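Local atomic coordinates of hypoxic response protein 1 (Mycobacterium tuberculosis, PDB entry 1Y5H), a protein that is of unknown biochemical function but is a secreted, homodimeric CBS-domain protein of the hypoxic response that probably binds zinc and does not seem to bind AMP. Residues G53-T56 with D57-V61; A67-P71 with N72-A76; G118-E122 with A123-R127. All coordinates share one frame; numbering follows the deposited sequence.

Contact 1: G53-T56 with D57-V61; sequences GMLT and DRDIV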
# COMPACT_ATOMS: atom_id res chain seq x y z
N GLY A 53 -5.34 5.63 -16.50
CA GLY A 53 -5.34 5.89 -15.07
C GLY A 53 -4.15 5.26 -14.38
O GLY A 53 -3.24 4.75 -15.04
N MSE A 54 -4.13 5.33 -13.05
CA MSE A 54 -3.07 4.75 -12.24
C MSE A 54 -3.69 3.65 -11.39
O MSE A 54 -4.82 3.78 -10.91
CB MSE A 54 -2.45 5.79 -11.31
CG MSE A 54 -1.62 6.88 -11.98
SE MSE A 54 0.05 6.27 -12.73
CE MSE A 54 1.00 5.82 -11.12
N LEU A 55 -2.94 2.56 -11.21
CA LEU A 55 -3.39 1.44 -10.40
C LEU A 55 -2.39 1.29 -9.26
O LEU A 55 -1.19 1.21 -9.50
CB LEU A 55 -3.40 0.15 -11.23
CG LEU A 55 -3.84 -1.11 -10.46
CD1 LEU A 55 -5.34 -1.04 -10.19
CD2 LEU A 55 -3.49 -2.36 -11.26
N THR A 56 -2.88 1.25 -8.03
CA THR A 56 -1.99 1.10 -6.88
C THR A 56 -2.15 -0.27 -6.26
O THR A 56 -3.13 -0.98 -6.51
CB THR A 56 -2.27 2.16 -5.79
OG1 THR A 56 -3.58 1.94 -5.23
CG2 THR A 56 -2.19 3.56 -6.38
N ASP A 57 -1.18 -0.66 -5.44
CA ASP A 57 -1.25 -1.94 -4.78
C ASP A 57 -2.47 -2.00 -3.87
O ASP A 57 -3.16 -3.02 -3.82
CB ASP A 57 0.05 -2.23 -4.00
CG ASP A 57 0.52 -1.06 -3.14
OD1 ASP A 57 1.65 -1.17 -2.61
OD2 ASP A 57 -0.20 -0.05 -2.98
N ARG A 58 -2.75 -0.90 -3.16
CA ARG A 58 -3.91 -0.88 -2.28
C ARG A 58 -5.20 -1.01 -3.09
O ARG A 58 -6.17 -1.62 -2.62
CB ARG A 58 -3.95 0.39 -1.43
CG ARG A 58 -5.08 0.36 -0.41
CD ARG A 58 -4.93 1.42 0.67
NE ARG A 58 -6.07 1.39 1.58
CZ ARG A 58 -6.27 0.47 2.52
NH1 ARG A 58 -5.40 -0.52 2.69
NH2 ARG A 58 -7.36 0.52 3.28
N ASP A 59 -5.22 -0.44 -4.29
CA ASP A 59 -6.40 -0.53 -5.16
C ASP A 59 -6.75 -1.99 -5.41
O ASP A 59 -7.92 -2.38 -5.36
CB ASP A 59 -6.14 0.10 -6.54
CG ASP A 59 -6.23 1.61 -6.54
OD1 ASP A 59 -6.74 2.19 -5.55
OD2 ASP A 59 -5.81 2.21 -7.55
N ILE A 60 -5.74 -2.79 -5.72
CA ILE A 60 -5.93 -4.21 -5.99
C ILE A 60 -6.57 -4.91 -4.80
O ILE A 60 -7.45 -5.76 -4.96
CB ILE A 60 -4.59 -4.88 -6.34
CG1 ILE A 60 -4.08 -4.33 -7.68
CG2 ILE A 60 -4.76 -6.41 -6.41
CD1 ILE A 60 -2.73 -4.90 -8.10
N VAL A 61 -6.13 -4.55 -3.60
CA VAL A 61 -6.66 -5.16 -2.39
C VAL A 61 -8.05 -4.65 -2.03
O VAL A 61 -8.96 -5.45 -1.77
CB VAL A 61 -5.71 -4.90 -1.19
CG1 VAL A 61 -6.32 -5.45 0.10
CG2 VAL A 61 -4.36 -5.55 -1.44
O HOH W 1 -5.14 4.54 -8.21
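Strand 51-56 passes directly into helix 57-65 between Thr56 and Asp57, the short strand and helix axes inclined at 74°, and the carbonyl O of Thr56 accepts from Ile60 N at 3.3 Å in the first helical turn. Thr56 is the N-cap and makes a capping box with Asp59. Its OG1 lies between its own backbone N and carbonyl carbon (chi1 66°), which swings the hydroxyl over the helix start to accept from Asp59 N at 3.0 Å. In return the carboxylate of Asp59 bends back to the strand, and its OD2 accepts from Thr56 N at 3.1 Å. That bond is fairly straight, 160° at the hydrogen, but the donor sits well above the carboxylate plane. A water lies against both Met54 O (2.8 Å) and Asp59 OD2, so it bridges the strand carbonyl and the capping carboxylate. Leu55 sends CD1 alongside Asp59 CB (3.9 Å) and CD2 against Ile60 CD1 (4.1 Å). Leu55 and Ile60 cross at about a right angle, and both rest on Met34 of helix 27-37. At the dimer interface Asp57 pairs with Arg58 of the second subunit, and Arg58 with Asp57 of the second subunit, in salt bridges. Gly53, Thr56 and Asp59 fit the G-h-x-T-x-x-D signature of CBS domains; in nucleotide-binding relatives the aspartate of this motif commonly contacts ribose. Here its OD2 is held by Thr56 N, and its position at the helix N-terminus would be expected to favour the negative charge.

Contact 2: A67-P71 with N72-A76; sequences AGLDP and NTATA
Asp70 caps the backbone of Asn72 in an Asx turn, superimposed on a type I beta turn with Pro71 and Asn72 at the corner. CG of Asp70 stands opposite its backbone N (chi1 -178°), which carries the carboxylate forward above the turn, where OD1 accepts from Asn72 N at 2.8 Å. The donor comes from above the carboxylate plane, 44° out of it. The Asn72 amide is tilted 62° against that carboxylate; its OD1 is hydrogen-bonded to Thr28 at the start of helix 27-37. Thr73 meets Asp70 at about a right angle, with OG1 3.3 Å from Asp70 CB. The Asp70 carbonyl O takes two bonds: Ala74 N approaches almost head-on at 2.8 Å, while Thr73 N, at 3.0 Å, comes from above the carbonyl plane. Ala74 then turns its methyl back to Leu69, CB to CB at 3.9 Å. This surface loop joins helix 57-65, ended by a Schellman motif at Gly68, to helix 76-80, capped by Thr75. Pro71 packs on Leu65 of the second subunit. A water accepts from Asp70 N at 3.0 Å and is hydrogen-bonded to Thr73 OG1 at 3.2 Å.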
# COMPACT_ATOMS: atom_id res chain seq x y z
N ALA A 67 -13.69 -6.29 -2.96
CA ALA A 67 -14.93 -6.01 -3.67
C ALA A 67 -15.45 -7.26 -4.38
O ALA A 67 -16.31 -7.17 -5.26
CB ALA A 67 -14.74 -4.87 -4.67
N GLY A 68 -14.91 -8.42 -4.02
CA GLY A 68 -15.36 -9.66 -4.62
C GLY A 68 -14.91 -9.96 -6.04
O GLY A 68 -15.47 -10.84 -6.70
N LEU A 69 -13.90 -9.24 -6.52
CA LEU A 69 -13.41 -9.49 -7.87
C LEU A 69 -12.34 -10.58 -7.88
O LEU A 69 -11.64 -10.78 -6.89
CB LEU A 69 -12.83 -8.20 -8.47
CG LEU A 69 -13.78 -6.99 -8.51
CD1 LEU A 69 -13.08 -5.84 -9.24
CD2 LEU A 69 -15.08 -7.36 -9.21
N ASP A 70 -12.24 -11.31 -8.99
CA ASP A 70 -11.25 -12.37 -9.14
C ASP A 70 -10.02 -11.70 -9.74
O ASP A 70 -10.10 -11.14 -10.83
CB ASP A 70 -11.78 -13.43 -10.13
CG ASP A 70 -10.83 -14.60 -10.32
OD1 ASP A 70 -9.62 -14.46 -10.06
OD2 ASP A 70 -11.31 -15.67 -10.75
N PRO A 71 -8.87 -11.73 -9.05
CA PRO A 71 -7.68 -11.08 -9.61
C PRO A 71 -7.19 -11.66 -10.93
O PRO A 71 -6.41 -11.01 -11.64
CB PRO A 71 -6.66 -11.20 -8.49
CG PRO A 71 -7.04 -12.47 -7.82
CD PRO A 71 -8.55 -12.38 -7.76
N ASN A 72 -7.64 -12.87 -11.26
CA ASN A 72 -7.22 -13.51 -12.51
C ASN A 72 -8.11 -13.13 -13.69
O ASN A 72 -7.79 -13.48 -14.83
CB ASN A 72 -7.19 -15.03 -12.36
CG ASN A 72 -6.08 -15.51 -11.46
OD1 ASN A 72 -4.95 -15.03 -11.54
ND2 ASN A 72 -6.39 -16.47 -10.60
N THR A 73 -9.22 -12.45 -13.43
CA THR A 73 -10.12 -12.03 -14.50
C THR A 73 -10.37 -10.52 -14.49
O THR A 73 -10.56 -9.92 -15.55
CB THR A 73 -11.47 -12.78 -14.45
OG1 THR A 73 -12.19 -12.43 -13.26
CG2 THR A 73 -11.24 -14.28 -14.48
N ALA A 74 -10.38 -9.91 -13.31
CA ALA A 74 -10.58 -8.46 -13.21
C ALA A 74 -9.35 -7.82 -13.85
O ALA A 74 -8.24 -8.33 -13.70
CB ALA A 74 -10.69 -8.03 -11.75
N THR A 75 -9.53 -6.70 -14.54
CA THR A 75 -8.43 -6.05 -15.24
C THR A 75 -7.91 -4.77 -14.59
O THR A 75 -8.60 -4.12 -13.81
CB THR A 75 -8.82 -5.70 -16.67
OG1 THR A 75 -9.84 -4.69 -16.65
CG2 THR A 75 -9.35 -6.94 -17.39
N ALA A 76 -6.67 -4.42 -14.92
CA ALA A 76 -6.05 -3.22 -14.38
C ALA A 76 -6.87 -2.00 -14.75
O ALA A 76 -7.05 -1.08 -13.94
CB ALA A 76 -4.63 -3.09 -14.92
O HOH W 2 -13.71 -10.30 -11.44

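Contact 3: G118-E122 with A123-R127; sequences GIVTE and ADIAR
Ala123 sets its methyl against the hydroxyl of Thr121, CB to OG1 at 3.6 Å, just where strand 115-121 turns into helix 122-127 with the short axes at 70°. The same methyl also lies over the centre of the Arg127 guanidinium, against one face of that flat cation. Asp124 follows and is tied to Thr121 by both its backbone and its carboxylate. Its backbone N donates to Thr121 OG1 at 3.0 Å, while its CG, anti to the carbonyl carbon (chi1 -71°), leads the carboxylate back toward the strand. There OD2 accepts from Thr121 N at 2.9 Å on its anti side, 27° out of the carboxylate plane. A weak bond from Thr121 OG1 to Asp124 OD2, 3.0 Å long, closes the arrangement, so one carboxylate oxygen serves both the amide and the hydroxyl. This is a capping box with Thr121 as N-cap, built on the G-h-x-T-x-x-D signature of the second CBS repeat. Ile125 N donates to Thr121 O, and the side chain turns inward, CG1 lying 4.3 Å from CG1 of Val120. Around this pair, Met96 lies on Val120, Leu97 and Met100 lie on Ile125, and Ile13 touches both. Ala126 N donates to Glu122 O at 3.1 Å, continuing the helical bonding. Arg127, whose side chain is about 4 Å from that of His128, a probable zinc ligand, reaches back along the helix, and its NH1 forms a salt bridge with Asp124 OD1 at 2.8 Å.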
# COMPACT_ATOMS: atom_id res chain seq x y z
N GLY A 118 6.49 9.47 -19.21
CA GLY A 118 7.28 9.23 -18.02
C GLY A 118 6.46 9.32 -16.75
O GLY A 118 5.25 9.55 -16.80
N ILE A 119 7.12 9.12 -15.62
CA ILE A 119 6.49 9.18 -14.30
C ILE A 119 7.37 10.06 -13.42
O ILE A 119 8.59 9.93 -13.43
CB ILE A 119 6.40 7.78 -13.64
CG1 ILE A 119 5.35 6.92 -14.35
CG2 ILE A 119 6.09 7.93 -12.15
CD1 ILE A 119 3.90 7.33 -14.10
N VAL A 120 6.76 10.97 -12.67
CA VAL A 120 7.52 11.82 -11.77
C VAL A 120 7.12 11.51 -10.34
O VAL A 120 5.93 11.42 -10.04
CB VAL A 120 7.27 13.32 -12.05
CG1 VAL A 120 8.04 14.16 -11.05
CG2 VAL A 120 7.71 13.66 -13.46
N THR A 121 8.09 11.34 -9.45
CA THR A 121 7.79 11.06 -8.05
C THR A 121 8.12 12.27 -7.19
O THR A 121 8.84 13.17 -7.62
CB THR A 121 8.62 9.87 -7.49
OG1 THR A 121 9.98 10.27 -7.30
CG2 THR A 121 8.57 8.69 -8.46
N GLU A 122 7.59 12.28 -5.98
CA GLU A 122 7.84 13.38 -5.07
C GLU A 122 9.33 13.44 -4.77
O GLU A 122 9.90 14.53 -4.61
CB GLU A 122 7.04 13.18 -3.78
CG GLU A 122 6.87 14.45 -2.98
CD GLU A 122 5.82 14.30 -1.89
OE1 GLU A 122 6.01 13.45 -0.99
OE2 GLU A 122 4.82 15.04 -1.92
N ALA A 123 9.97 12.28 -4.70
CA ALA A 123 11.41 12.21 -4.43
C ALA A 123 12.19 12.86 -5.57
O ALA A 123 13.23 13.48 -5.33
CB ALA A 123 11.83 10.76 -4.26
N ASP A 124 11.71 12.71 -6.79
CA ASP A 124 12.36 13.31 -7.95
C ASP A 124 12.36 14.83 -7.78
O ASP A 124 13.34 15.51 -8.09
CB ASP A 124 11.64 12.95 -9.25
CG ASP A 124 11.83 11.50 -9.64
OD1 ASP A 124 12.94 10.97 -9.45
OD2 ASP A 124 10.86 10.89 -10.15
N ILE A 125 11.24 15.37 -7.30
CA ILE A 125 11.12 16.81 -7.10
C ILE A 125 12.11 17.29 -6.04
O ILE A 125 12.78 18.30 -6.22
CB ILE A 125 9.68 17.19 -6.68
CG1 ILE A 125 8.71 16.88 -7.83
CG2 ILE A 125 9.61 18.67 -6.33
CD1 ILE A 125 7.25 17.14 -7.51
N ALA A 126 12.20 16.54 -4.94
CA ALA A 126 13.11 16.90 -3.86
C ALA A 126 14.57 16.90 -4.31
O ALA A 126 15.36 17.76 -3.90
CB ALA A 126 12.94 15.94 -2.69
N ARG A 127 14.92 15.96 -5.18
CA ARG A 127 16.28 15.84 -5.68
C ARG A 127 16.70 16.95 -6.63
O ARG A 127 17.87 17.33 -6.67
CB ARG A 127 16.46 14.50 -6.41
CG ARG A 127 16.24 13.26 -5.56
CD ARG A 127 16.02 12.05 -6.46
NE ARG A 127 15.72 10.85 -5.69
CZ ARG A 127 14.95 9.86 -6.13
NH1 ARG A 127 14.39 9.93 -7.33
NH2 ARG A 127 14.74 8.79 -5.36

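How the contacts relate
Contacts 1 and 3 are equivalent strand-to-helix junctions of the two CBS repeats, the same G-h-x-T-x-x-D step occurring in both; contact 2 is the loop that follows helix 57-65. The two junctions have centres about 19 Å apart but touch through their strands, SE of Met54, present as selenomethionine, lying 4.2 Å from Ile119 CD1. Contact 2 joins contact 1 through Leu55 CD2 and Ala76 CB at 3.9 Å, and both reach the second subunit, whereas contact 3 does not. Contacts 2 and 3 stay about 13 Å apart at their nearest atoms. Of the probable zinc ligands, His103 has its side chain about 9 Å from that of Met54, and His128 directly follows Arg127.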